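Local coordinates for protein alpha-glucosidase (Bacteroides thetaiotaomicron, PDB 5XFM) that probably hydrolyses beta-L-arabinopyranosides and alpha-galactosides, as a calcium-binding member of glycoside hydrolase family 97, at residues A[193-198]-A[437-442]; A[208-213]-A[482-487]; A[258-263]-A[280-285]. The protein carries 1 engineered substitution. All coordinates share one frame; numbering follows the deposited sequence.

Contact 1: residues A[193-198]-A[437-442]; sequences YTFPCL and LPRGWE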
ATOM      1  N   TYR A 193      11.203 -11.008  -3.649  1.00 23.98           N
ATOM      2  CA  TYR A 193      10.417  -9.811  -3.936  1.00 17.66           C
ATOM      3  C   TYR A 193       9.459  -9.461  -2.802  1.00 15.00           C
ATOM      4  O   TYR A 193       8.930 -10.348  -2.133  1.00 22.52           O
ATOM      5  CB  TYR A 193       9.634 -10.014  -5.232  1.00 15.99           C
ATOM      6  CG  TYR A 193      10.476 -10.618  -6.327  1.00 21.03           C
ATOM      7  CD1 TYR A 193      11.235  -9.818  -7.166  1.00 17.77           C
ATOM      8  CD2 TYR A 193      10.535 -11.995  -6.501  1.00 24.46           C
ATOM      9  CE1 TYR A 193      12.014 -10.373  -8.159  1.00 22.02           C
ATOM     10  CE2 TYR A 193      11.315 -12.557  -7.490  1.00 23.00           C
ATOM     11  CZ  TYR A 193      12.051 -11.742  -8.314  1.00 16.72           C
ATOM     12  OH  TYR A 193      12.819 -12.299  -9.300  1.00 17.84           O
ATOM     13  N   THR A 194       9.228  -8.174  -2.585  1.00 16.47           N
ATOM     14  CA  THR A 194       8.293  -7.775  -1.540  1.00 19.72           C
ATOM     15  C   THR A 194       6.875  -7.642  -2.085  1.00 15.86           C
ATOM     16  O   THR A 194       6.677  -7.321  -3.262  1.00 13.26           O
ATOM     17  CB  THR A 194       8.705  -6.456  -0.859  1.00 12.04           C
ATOM     18  OG1 THR A 194       8.717  -5.392  -1.816  1.00 14.30           O
ATOM     19  CG2 THR A 194      10.063  -6.611  -0.208  1.00 15.10           C
ATOM     20  N   PHE A 195       5.899  -7.909  -1.217  1.00 13.06           N
ATOM     21  CA  PHE A 195       4.480  -7.817  -1.556  1.00 14.14           C
ATOM     22  C   PHE A 195       4.078  -6.380  -1.846  1.00 14.43           C
ATOM     23  O   PHE A 195       4.733  -5.449  -1.373  1.00 15.84           O
ATOM     24  CB  PHE A 195       3.611  -8.390  -0.421  1.00 15.65           C
ATOM     25  CG  PHE A 195       3.717  -9.884  -0.259  1.00 16.34           C
ATOM     26  CD1 PHE A 195       3.542 -10.730  -1.347  1.00 16.89           C
ATOM     27  CD2 PHE A 195       3.986 -10.440   0.983  1.00 17.65           C
ATOM     28  CE1 PHE A 195       3.632 -12.104  -1.200  1.00 16.63           C
ATOM     29  CE2 PHE A 195       4.082 -11.814   1.136  1.00 19.42           C
ATOM     30  CZ  PHE A 195       3.904 -12.648   0.042  1.00 17.81           C
ATOM     31  N   PRO A 196       3.017  -6.188  -2.651  1.00 14.35           N
ATOM     32  CA  PRO A 196       2.307  -7.252  -3.373  1.00 13.89           C
ATOM     33  C   PRO A 196       2.984  -7.562  -4.702  1.00 14.49           C
ATOM     34  O   PRO A 196       3.847  -6.803  -5.155  1.00 13.08           O
ATOM     35  CB  PRO A 196       0.908  -6.662  -3.570  1.00 17.06           C
ATOM     36  CG  PRO A 196       1.165  -5.184  -3.699  1.00 11.49           C
ATOM     37  CD  PRO A 196       2.302  -4.901  -2.741  1.00 10.87           C
ATOM     38  N   CYS A 197       2.593  -8.671  -5.315  1.00 17.90           N
ATOM     39  CA  CYS A 197       3.273  -9.158  -6.504  1.00 18.11           C
ATOM     40  C   CYS A 197       2.287  -9.463  -7.624  1.00 18.17           C
ATOM     41  O   CYS A 197       1.391 -10.286  -7.457  1.00 18.91           O
ATOM     42  CB  CYS A 197       4.077 -10.405  -6.153  1.00 16.52           C
ATOM     43  SG  CYS A 197       5.300 -10.122  -4.872  1.00 21.47           S
ATOM     44  N   LEU A 198       2.470  -8.812  -8.769  1.00 21.01           N
ATOM     45  CA  LEU A 198       1.528  -8.932  -9.877  1.00 19.51           C
ATOM     46  C   LEU A 198       2.031  -9.889 -10.956  1.00 19.49           C
ATOM     47  O   LEU A 198       3.182  -9.836 -11.373  1.00 20.16           O
ATOM     48  CB  LEU A 198       1.240  -7.554 -10.491  1.00 11.88           C
ATOM     49  CG  LEU A 198       0.203  -7.540 -11.622  1.00 16.01           C
ATOM     50  CD1 LEU A 198      -1.162  -8.064 -11.141  1.00 18.85           C
ATOM     51  CD2 LEU A 198       0.052  -6.160 -12.219  1.00 13.59           C
ATOM     52  N   LEU A 437       5.382  -2.643   3.917  1.00 12.96           N
ATOM     53  CA  LEU A 437       4.056  -2.571   3.323  1.00 16.78           C
ATOM     54  C   LEU A 437       2.992  -2.673   4.409  1.00 18.18           C
ATOM     55  O   LEU A 437       3.136  -3.472   5.332  1.00 17.55           O
ATOM     56  CB  LEU A 437       3.868  -3.698   2.302  1.00 15.77           C
ATOM     57  CG  LEU A 437       2.547  -3.769   1.539  1.00 20.78           C
ATOM     58  CD1 LEU A 437       2.584  -2.746   0.421  1.00 16.24           C
ATOM     59  CD2 LEU A 437       2.258  -5.170   0.984  1.00 18.70           C
ATOM     60  N   PRO A 438       1.929  -1.850   4.318  1.00 20.26           N
ATOM     61  CA  PRO A 438       0.800  -1.976   5.244  1.00 18.76           C
ATOM     62  C   PRO A 438       0.008  -3.237   4.924  1.00 19.35           C
ATOM     63  O   PRO A 438      -0.173  -3.570   3.752  1.00 20.02           O
ATOM     64  CB  PRO A 438      -0.023  -0.715   4.974  1.00 14.96           C
ATOM     65  CG  PRO A 438       0.275  -0.395   3.546  1.00 18.73           C
ATOM     66  CD  PRO A 438       1.722  -0.753   3.354  1.00 17.87           C
ATOM     67  N   ARG A 439      -0.427  -3.957   5.946  1.00 18.28           N
ATOM     68  CA  ARG A 439      -1.089  -5.229   5.704  1.00 21.85           C
ATOM     69  C   ARG A 439      -2.501  -5.231   6.289  1.00 19.27           C
ATOM     70  O   ARG A 439      -2.766  -5.884   7.301  1.00 20.59           O
ATOM     71  CB  ARG A 439      -0.232  -6.359   6.270  1.00 17.53           C
ATOM     72  CG  ARG A 439       0.888  -6.792   5.315  1.00 19.86           C
ATOM     73  CD  ARG A 439       2.175  -7.021   6.086  1.00 18.71           C
ATOM     74  NE  ARG A 439       3.249  -7.656   5.323  1.00 14.29           N
ATOM     75  CZ  ARG A 439       4.370  -7.045   4.948  1.00 14.73           C
ATOM     76  NH1 ARG A 439       4.563  -5.766   5.237  1.00 14.63           N
ATOM     77  NH2 ARG A 439       5.300  -7.713   4.279  1.00 14.95           N
ATOM     78  N   GLY A 440      -3.403  -4.486   5.649  1.00 17.48           N
ATOM     79  CA  GLY A 440      -4.757  -4.348   6.147  1.00 19.02           C
ATOM     80  C   GLY A 440      -4.804  -3.396   7.331  1.00 19.12           C
ATOM     81  O   GLY A 440      -5.730  -3.443   8.141  1.00 16.73           O
ATOM     82  N   TRP A 441      -3.797  -2.533   7.440  1.00 14.02           N
ATOM     83  CA  TRP A 441      -3.622  -1.728   8.644  1.00 19.08           C
ATOM     84  C   TRP A 441      -4.680  -0.631   8.882  1.00 19.98           C
ATOM     85  O   TRP A 441      -4.918  -0.263  10.036  1.00 17.39           O
ATOM     86  CB  TRP A 441      -2.214  -1.111   8.640  1.00 18.94           C
ATOM     87  CG  TRP A 441      -1.145  -2.131   8.969  1.00 17.58           C
ATOM     88  CD1 TRP A 441      -1.318  -3.481   9.092  1.00 15.23           C
ATOM     89  CD2 TRP A 441       0.234  -1.876   9.267  1.00 18.60           C
ATOM     90  NE1 TRP A 441      -0.131  -4.082   9.426  1.00 21.06           N
ATOM     91  CE2 TRP A 441       0.840  -3.121   9.540  1.00 19.18           C
ATOM     92  CE3 TRP A 441       1.021  -0.717   9.324  1.00 19.37           C
ATOM     93  CZ2 TRP A 441       2.192  -3.241   9.864  1.00 14.54           C
ATOM     94  CZ3 TRP A 441       2.363  -0.838   9.647  1.00 15.58           C
ATOM     95  CH2 TRP A 441       2.936  -2.092   9.911  1.00 16.69           C
ATOM     96  N   GLU A 442      -5.345  -0.151   7.829  1.00 14.64           N
ATOM     97  CA  GLU A 442      -6.404   0.852   7.993  1.00 12.71           C
ATOM     98  C   GLU A 442      -7.553   0.318   8.853  1.00 24.68           C
ATOM     99  O   GLU A 442      -8.080   1.022   9.722  1.00 22.50           O
ATOM    100  CB  GLU A 442      -6.964   1.294   6.631  1.00 15.30           C
ATOM    101  CG  GLU A 442      -6.015   2.108   5.741  1.00 21.84           C
ATOM    102  CD  GLU A 442      -5.219   1.248   4.774  1.00 24.52           C
ATOM    103  OE1 GLU A 442      -5.111   0.025   5.018  1.00 25.69           O
ATOM    104  OE2 GLU A 442      -4.716   1.792   3.763  1.00 14.77           O
TER
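Leu437 reaches from the loop ahead of helix 441-444 onto the loop at Phe195 and Pro196. CB lies 4.2 Å from the carbonyl oxygen O of Phe195, near the limit of contact. CG, set anti to the backbone N of Leu437 (chi1 -178°), comes a little closer to that oxygen, and both methyls of the fork come down on Phe195 O and Pro196 CD. Branch CD2 does most of the touching: it is 3.4 Å from Phe195 O, and it also meets CB of Phe195 at 3.8 Å. Branch CD1 ends against the proline ring, 3.8 Å from Pro196 CD, an atom that CD2 of Leu437 approaches at 3.7 Å; the two side chains cross at about a right angle. The peptide bond before Pro196 is cis, in the chain leading into strand 197-200.

Arg439 adds a looser approach. Its NH2 lies 4.5 Å from CD2 of Phe195, at the edge of the phenyl ring and near its plane, with the guanidinium oblique to it. That group is held mainly by others: NE forms a salt bridge with Glu211, NH1 bonds to Thr436 and weakly to Leu437 O, and NH2 bonds to Tyr173 and the carbonyl of Ser221.

The contact joins the beta-sandwich N-terminal domain to the loop between strand 429-432 and helix 441-444 of the catalytic barrel. Since the segments share apolar contacts without hydrogen bonds, their mutual fit rests on shape, while the charge of the buried Arg439 is probably balanced by its salt bridge to Glu211.

Contact 2: residues A[208-213]-A[482-487]; sequences LVSETG and NTVGSM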
ATOM      1  N   LEU A 208      -2.726 -11.260  -8.342  1.00 16.64           N
ATOM      2  CA  LEU A 208      -1.959 -10.468  -7.384  1.00 16.11           C
ATOM      3  C   LEU A 208      -1.791 -11.213  -6.061  1.00 17.72           C
ATOM      4  O   LEU A 208      -2.773 -11.525  -5.384  1.00 18.61           O
ATOM      5  CB  LEU A 208      -2.643  -9.132  -7.128  1.00 14.11           C
ATOM      6  CG  LEU A 208      -1.908  -8.168  -6.192  1.00 20.50           C
ATOM      7  CD1 LEU A 208      -0.694  -7.513  -6.865  1.00 18.80           C
ATOM      8  CD2 LEU A 208      -2.869  -7.128  -5.634  1.00 16.25           C
ATOM      9  N   VAL A 209      -0.546 -11.495  -5.699  1.00 17.78           N
ATOM     10  CA  VAL A 209      -0.226 -12.207  -4.462  1.00 12.29           C
ATOM     11  C   VAL A 209       0.186 -11.233  -3.360  1.00 18.87           C
ATOM     12  O   VAL A 209       1.057 -10.390  -3.568  1.00 18.32           O
ATOM     13  CB  VAL A 209       0.907 -13.230  -4.695  1.00 12.34           C
ATOM     14  CG1 VAL A 209       1.389 -13.826  -3.390  1.00 11.89           C
ATOM     15  CG2 VAL A 209       0.444 -14.320  -5.663  1.00 16.66           C
ATOM     16  N   SER A 210      -0.446 -11.329  -2.195  1.00 15.08           N
ATOM     17  CA  SER A 210      -0.041 -10.485  -1.074  1.00 16.83           C
ATOM     18  C   SER A 210      -0.321 -11.159   0.263  1.00 19.04           C
ATOM     19  O   SER A 210      -0.532 -12.364   0.322  1.00 22.58           O
ATOM     20  CB  SER A 210      -0.745  -9.130  -1.137  1.00 17.42           C
ATOM     21  OG  SER A 210      -0.041  -8.163  -0.375  1.00 20.15           O
ATOM     22  N   GLU A 211      -0.301 -10.384   1.338  1.00 16.31           N
ATOM     23  CA  GLU A 211      -0.678 -10.912   2.642  1.00 15.93           C
ATOM     24  C   GLU A 211      -1.291  -9.801   3.485  1.00 20.06           C
ATOM     25  O   GLU A 211      -0.956  -8.621   3.318  1.00 19.75           O
ATOM     26  CB  GLU A 211       0.531 -11.524   3.359  1.00 11.39           C
ATOM     27  CG  GLU A 211       1.453 -10.501   3.994  1.00 22.48           C
ATOM     28  CD  GLU A 211       2.607 -11.123   4.753  1.00 21.08           C
ATOM     29  OE1 GLU A 211       2.469 -12.275   5.214  1.00 10.73           O
ATOM     30  OE2 GLU A 211       3.656 -10.449   4.881  1.00 17.19           O
ATOM     31  N   THR A 212      -2.185 -10.175   4.393  1.00 18.91           N
ATOM     32  CA  THR A 212      -2.802  -9.188   5.270  1.00 19.30           C
ATOM     33  C   THR A 212      -3.027  -9.729   6.677  1.00 20.24           C
ATOM     34  O   THR A 212      -2.992 -10.945   6.905  1.00 16.84           O
ATOM     35  CB  THR A 212      -4.143  -8.701   4.697  1.00 17.94           C
ATOM     36  OG1 THR A 212      -4.627  -7.600   5.475  1.00 16.41           O
ATOM     37  CG2 THR A 212      -5.166  -9.829   4.710  1.00 15.66           C
ATOM     38  N   GLY A 213      -3.282  -8.819   7.614  1.00 17.64           N
ATOM     39  CA  GLY A 213      -3.516  -9.196   8.992  1.00 13.86           C
ATOM     40  C   GLY A 213      -2.230  -9.532   9.711  1.00 17.86           C
ATOM     41  O   GLY A 213      -2.219 -10.334  10.643  1.00 21.12           O
ATOM     42  N   ASN A 482      -0.469   0.402  -4.380  1.00 19.85           N
ATOM     43  CA  ASN A 482      -1.522   1.203  -3.772  1.00 17.30           C
ATOM     44  C   ASN A 482      -2.873   0.470  -3.682  1.00 21.27           C
ATOM     45  O   ASN A 482      -3.743   0.849  -2.889  1.00 24.04           O
ATOM     46  CB  ASN A 482      -1.640   2.527  -4.545  1.00 19.11           C
ATOM     47  CG  ASN A 482      -2.404   3.592  -3.787  1.00 18.46           C
ATOM     48  OD1 ASN A 482      -3.009   4.476  -4.387  1.00 24.23           O
ATOM     49  ND2 ASN A 482      -2.382   3.512  -2.461  1.00 17.82           N
ATOM     50  N   THR A 483      -3.043  -0.594  -4.469  1.00 23.32           N
ATOM     51  CA  THR A 483      -4.301  -1.345  -4.472  1.00 13.24           C
ATOM     52  C   THR A 483      -4.530  -2.106  -3.161  1.00 15.75           C
ATOM     53  O   THR A 483      -5.670  -2.381  -2.795  1.00 22.04           O
ATOM     54  CB  THR A 483      -4.376  -2.351  -5.670  1.00 21.08           C
ATOM     55  OG1 THR A 483      -5.740  -2.651  -5.967  1.00 19.12           O
ATOM     56  CG2 THR A 483      -3.642  -3.655  -5.378  1.00 20.12           C
ATOM     57  N   VAL A 484      -3.461  -2.468  -2.462  1.00 19.75           N
ATOM     58  CA  VAL A 484      -3.619  -3.186  -1.201  1.00 17.14           C
ATOM     59  C   VAL A 484      -3.528  -2.273   0.015  1.00 23.16           C
ATOM     60  O   VAL A 484      -3.661  -2.738   1.148  1.00 25.63           O
ATOM     61  CB  VAL A 484      -2.560  -4.303  -1.037  1.00 17.62           C
ATOM     62  CG1 VAL A 484      -2.648  -5.300  -2.189  1.00 15.13           C
ATOM     63  CG2 VAL A 484      -1.173  -3.704  -0.944  1.00 15.32           C
ATOM     64  N   GLY A 485      -3.291  -0.981  -0.198  1.00 20.22           N
ATOM     65  CA  GLY A 485      -3.177  -0.081   0.935  1.00 20.41           C
ATOM     66  C   GLY A 485      -2.766   1.352   0.655  1.00 23.01           C
ATOM     67  O   GLY A 485      -2.245   1.671  -0.419  1.00 21.46           O
ATOM     68  N   SER A 486      -2.988   2.211   1.651  1.00 25.31           N
ATOM     69  CA  SER A 486      -2.652   3.627   1.558  1.00 19.32           C
ATOM     70  C   SER A 486      -1.191   3.834   1.214  1.00 15.83           C
ATOM     71  O   SER A 486      -0.303   3.210   1.799  1.00 24.93           O
ATOM     72  CB  SER A 486      -2.972   4.352   2.868  1.00 21.61           C
ATOM     73  OG  SER A 486      -4.358   4.400   3.116  1.00 19.21           O
ATOM     74  N   MET A 487      -0.956   4.733   0.269  1.00 13.65           N
ATOM     75  CA  MET A 487       0.389   5.051  -0.193  1.00 15.87           C
ATOM     76  C   MET A 487       0.669   6.547  -0.065  1.00 14.25           C
ATOM     77  O   MET A 487       0.111   7.355  -0.810  1.00 13.23           O
ATOM     78  CB  MET A 487       0.560   4.599  -1.640  1.00 16.77           C
ATOM     79  CG  MET A 487       1.949   4.762  -2.203  1.00 17.74           C
ATOM     80  SD  MET A 487       2.001   4.147  -3.894  1.00 17.81           S
ATOM     81  CE  MET A 487       0.934   5.324  -4.726  1.00 16.14           C
TER
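With chi1 at -177°, Leu208 extends its side chain opposite its own amide nitrogen, which sends branch CD2 from strand 206-212 toward the loop at Thr483 and Val484. In Thr483 the hydroxyl takes the anti position (chi1 -157°), leaving methyl CG2 between the backbone N and the carbonyl carbon, where it faces the leucine. The result is a tip-to-tip meeting, with Leu208 CD2 3.6 Å from Thr483 CG2. Val484 meets the same leucine branch from a second direction, Leu208 CD2 to Val484 CG1 measuring 3.9 Å. Farther along the strand, Ser210 OG comes within 4.3 Å of Val484 CG1, a marginal contact.

The Thr483 hydroxyl is engaged elsewhere, by the carbonyl of Ile272. Within the loop, Asn482 ND2 donates to Gly485 O at 2.8 Å, 27° out of the carbonyl plane, tying the ends of the turn that presents Thr483 and Val484.

The strand belongs to the N-terminal beta-sandwich and the loop to the catalytic domain, so this is a buried interdomain seam. Its chemistry is methyl against methyl: one leucine branch meets two methyls in a purely apolar contact, by van der Waals packing and burial from water, while the threonine turns its polar atom to another bond.

Contact 3: residues A[258-263]-A[280-285]; sequences TPWRTI and DVVSPL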
ATOM      1  N   THR A 258      -1.571 -18.095  11.464  1.00 23.05           N
ATOM      2  CA  THR A 258      -0.720 -17.298  10.597  1.00 14.62           C
ATOM      3  C   THR A 258      -1.560 -16.152  10.049  1.00 19.27           C
ATOM      4  O   THR A 258      -2.783 -16.182  10.148  1.00 17.11           O
ATOM      5  CB  THR A 258      -0.144 -18.117   9.421  1.00 19.32           C
ATOM      6  OG1 THR A 258      -1.171 -18.373   8.460  1.00 24.17           O
ATOM      7  CG2 THR A 258       0.444 -19.421   9.902  1.00 16.69           C
ATOM      8  N   PRO A 259      -0.911 -15.115   9.501  1.00 17.52           N
ATOM      9  CA  PRO A 259      -1.648 -14.096   8.744  1.00 16.90           C
ATOM     10  C   PRO A 259      -2.315 -14.676   7.498  1.00 17.12           C
ATOM     11  O   PRO A 259      -2.132 -15.854   7.182  1.00 12.89           O
ATOM     12  CB  PRO A 259      -0.564 -13.091   8.352  1.00 19.48           C
ATOM     13  CG  PRO A 259       0.537 -13.304   9.331  1.00 20.14           C
ATOM     14  CD  PRO A 259       0.503 -14.755   9.686  1.00 23.11           C
ATOM     15  N   TRP A 260      -3.097 -13.856   6.807  1.00 15.96           N
ATOM     16  CA  TRP A 260      -3.779 -14.303   5.603  1.00 12.56           C
ATOM     17  C   TRP A 260      -2.877 -14.145   4.375  1.00 18.26           C
ATOM     18  O   TRP A 260      -2.287 -13.088   4.163  1.00 19.12           O
ATOM     19  CB  TRP A 260      -5.078 -13.522   5.407  1.00 15.43           C
ATOM     20  CG  TRP A 260      -6.070 -13.720   6.522  1.00 22.19           C
ATOM     21  CD1 TRP A 260      -6.170 -12.980   7.669  1.00 17.02           C
ATOM     22  CD2 TRP A 260      -7.092 -14.723   6.602  1.00 19.82           C
ATOM     23  NE1 TRP A 260      -7.190 -13.461   8.456  1.00 16.77           N
ATOM     24  CE2 TRP A 260      -7.775 -14.527   7.823  1.00 23.96           C
ATOM     25  CE3 TRP A 260      -7.502 -15.763   5.761  1.00 22.02           C
ATOM     26  CZ2 TRP A 260      -8.841 -15.333   8.222  1.00 16.53           C
ATOM     27  CZ3 TRP A 260      -8.564 -16.563   6.161  1.00 21.59           C
ATOM     28  CH2 TRP A 260      -9.218 -16.343   7.382  1.00 18.50           C
ATOM     29  N   ARG A 261      -2.756 -15.209   3.590  1.00 14.38           N
ATOM     30  CA  ARG A 261      -2.132 -15.162   2.272  1.00 18.49           C
ATOM     31  C   ARG A 261      -3.232 -14.816   1.271  1.00 18.94           C
ATOM     32  O   ARG A 261      -4.288 -15.453   1.283  1.00 20.38           O
ATOM     33  CB  ARG A 261      -1.533 -16.515   1.926  1.00 22.47           C
ATOM     34  CG  ARG A 261      -0.722 -17.149   3.041  1.00 21.42           C
ATOM     35  CD  ARG A 261       0.499 -16.361   3.343  1.00 24.22           C
ATOM     36  NE  ARG A 261       1.200 -16.794   4.550  1.00 22.42           N
ATOM     37  CZ  ARG A 261       1.725 -15.941   5.426  1.00 23.65           C
ATOM     38  NH1 ARG A 261       1.587 -14.631   5.248  1.00 15.25           N
ATOM     39  NH2 ARG A 261       2.356 -16.391   6.497  1.00 28.01           N
ATOM     40  N   THR A 262      -3.003 -13.844   0.396  1.00 14.62           N
ATOM     41  CA  THR A 262      -4.079 -13.383  -0.475  1.00 14.86           C
ATOM     42  C   THR A 262      -3.768 -13.520  -1.963  1.00 19.45           C
ATOM     43  O   THR A 262      -2.669 -13.198  -2.427  1.00 16.76           O
ATOM     44  CB  THR A 262      -4.438 -11.912  -0.186  1.00 14.20           C
ATOM     45  OG1 THR A 262      -3.374 -11.059  -0.628  1.00 18.17           O
ATOM     46  CG2 THR A 262      -4.671 -11.699   1.316  1.00 14.13           C
ATOM     47  N   ILE A 263      -4.766 -13.987  -2.704  1.00 23.91           N
ATOM     48  CA  ILE A 263      -4.674 -14.155  -4.145  1.00 23.91           C
ATOM     49  C   ILE A 263      -5.844 -13.461  -4.841  1.00 23.36           C
ATOM     50  O   ILE A 263      -6.981 -13.916  -4.756  1.00 27.87           O
ATOM     51  CB  ILE A 263      -4.682 -15.637  -4.542  1.00 23.07           C
ATOM     52  CG1 ILE A 263      -3.702 -16.436  -3.682  1.00 24.27           C
ATOM     53  CG2 ILE A 263      -4.382 -15.797  -6.026  1.00 27.06           C
ATOM     54  CD1 ILE A 263      -3.815 -17.941  -3.876  1.00 22.08           C
ATOM     55  N   ASP A 280     -11.039  -7.450   3.904  1.00 16.68           N
ATOM     56  CA  ASP A 280     -12.150  -8.408   4.008  1.00 18.86           C
ATOM     57  C   ASP A 280     -12.022  -9.371   5.186  1.00 18.95           C
ATOM     58  O   ASP A 280     -13.017  -9.766   5.788  1.00 25.16           O
ATOM     59  CB  ASP A 280     -12.277  -9.237   2.731  1.00 17.02           C
ATOM     60  CG  ASP A 280     -12.915  -8.472   1.595  1.00 21.02           C
ATOM     61  OD1 ASP A 280     -13.499  -7.388   1.842  1.00 20.08           O
ATOM     62  OD2 ASP A 280     -12.847  -8.976   0.451  1.00 16.59           O
ATOM     63  N   VAL A 281     -10.795  -9.741   5.522  1.00 24.32           N
ATOM     64  CA  VAL A 281     -10.577 -10.814   6.484  1.00 19.27           C
ATOM     65  C   VAL A 281      -9.894 -10.371   7.778  1.00 20.06           C
ATOM     66  O   VAL A 281      -9.413 -11.210   8.538  1.00 17.24           O
ATOM     67  CB  VAL A 281      -9.750 -11.944   5.836  1.00 20.14           C
ATOM     68  CG1 VAL A 281     -10.524 -12.569   4.680  1.00 18.06           C
ATOM     69  CG2 VAL A 281      -8.424 -11.409   5.345  1.00 19.58           C
ATOM     70  N   VAL A 282      -9.839  -9.062   8.024  1.00 22.34           N
ATOM     71  CA  VAL A 282      -9.305  -8.542   9.285  1.00 23.08           C
ATOM     72  C   VAL A 282     -10.313  -7.650  10.019  1.00 24.42           C
ATOM     73  O   VAL A 282     -11.258  -7.135   9.419  1.00 19.27           O
ATOM     74  CB  VAL A 282      -7.992  -7.746   9.060  1.00 28.64           C
ATOM     75  CG1 VAL A 282      -6.985  -8.605   8.309  1.00 24.58           C
ATOM     76  CG2 VAL A 282      -8.260  -6.456   8.296  1.00 18.36           C
ATOM     77  N   SER A 283     -10.082  -7.449  11.315  1.00 24.87           N
ATOM     78  CA  SER A 283     -10.948  -6.610  12.140  1.00 25.53           C
ATOM     79  C   SER A 283     -10.120  -5.630  12.970  1.00 24.06           C
ATOM     80  O   SER A 283      -8.946  -5.887  13.227  1.00 28.08           O
ATOM     81  CB  SER A 283     -11.816  -7.487  13.056  1.00 19.16           C
ATOM     82  OG  SER A 283     -12.392  -8.555  12.322  1.00 23.13           O
ATOM     83  N   PRO A 284     -10.729  -4.503  13.389  1.00 21.60           N
ATOM     84  CA  PRO A 284     -10.048  -3.551  14.278  1.00 25.78           C
ATOM     85  C   PRO A 284      -9.544  -4.207  15.558  1.00 22.10           C
ATOM     86  O   PRO A 284     -10.246  -5.029  16.145  1.00 24.25           O
ATOM     87  CB  PRO A 284     -11.137  -2.519  14.582  1.00 25.35           C
ATOM     88  CG  PRO A 284     -11.992  -2.526  13.366  1.00 22.67           C
ATOM     89  CD  PRO A 284     -12.005  -3.961  12.887  1.00 26.84           C
ATOM     90  N   LEU A 285      -8.338  -3.841  15.977  1.00 25.48           N
ATOM     91  CA  LEU A 285      -7.733  -4.412  17.177  1.00 21.51           C
ATOM     92  C   LEU A 285      -7.987  -3.537  18.403  1.00 21.76           C
ATOM     93  O   LEU A 285      -7.720  -3.949  19.534  1.00 20.92           O
ATOM     94  CB  LEU A 285      -6.236  -4.621  16.966  1.00 21.97           C
ATOM     95  CG  LEU A 285      -5.931  -5.767  15.992  1.00 29.74           C
ATOM     96  CD1 LEU A 285      -4.484  -5.729  15.523  1.00 20.65           C
ATOM     97  CD2 LEU A 285      -6.276  -7.123  16.607  1.00 21.78           C
TER
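Trp260 and Val281 meet obliquely, the indole presenting a face to the valine. Methyl CG2 of Val281 stands over the five-membered ring in a CH-pi contact, 3.6 Å from the centroid of that ring of Trp260 and only 14° off its normal. The closest side-chain pair is Trp260 CG with Val281 CG2, at 3.5 Å. The valine's CB lies farther along the same face, 3.8 Å above the plane and over the centre of the whole indole, so the methyl lies over the pyrrole ring and CB over the bond CD2-CE2 that the two rings share. Chi1 of -62° places CG of Trp260 anti to the carbonyl carbon, and the ring plane extends from there beneath the valine.

The carbonyl of Val281 comes near the same ring: Trp260 NE1 is 3.2 Å from Val281 O, yet the angle is too poor for a hydrogen bond. Val282 adds CG1 at 4.5 Å from Trp260 CD1, coming in obliquely.

Strand 256-266 runs antiparallel between strands 121-128 and 206-212 in a sheet of the beta-sandwich N-terminal domain, and the segment 280-285 is the chain leaving helix 277-280, which thus folds back over its own sheet. Were Trp260 replaced by an alanine, the methyl CG2 of Val281 would probably lose the aromatic face it lies on, and a gap would be likely to open between strand and loop. Neighbours enlarge the cluster: the indole also touches Ala123, Arg125 and Thr212, and Val281 rests in addition on Thr212 and on Tyr94 of strand 91-104.

How the contacts relate
Contacts 1 and 2 have centres about 4 Å apart and lie near the centre of the chain, whereas contact 3 is about 12 Å from contact 1 and 11 Å from contact 2. All three reach one antiparallel sheet, in which strands 197-200, 206-212 and 256-266 are successive neighbours. Along the chain contacts 1 and 2 interlock, their segments alternating, and contact 3 is nested inside the loops both close. Glu211, on strand 206-212, forms salt bridges to Arg439 of segment 437-442 and to Arg261 of segment 258-263. Contacts 1 and 2 therefore dock the sandwich on the catalytic domain, while contact 3 packs strand 256-266 against the loop that follows helix 277-280.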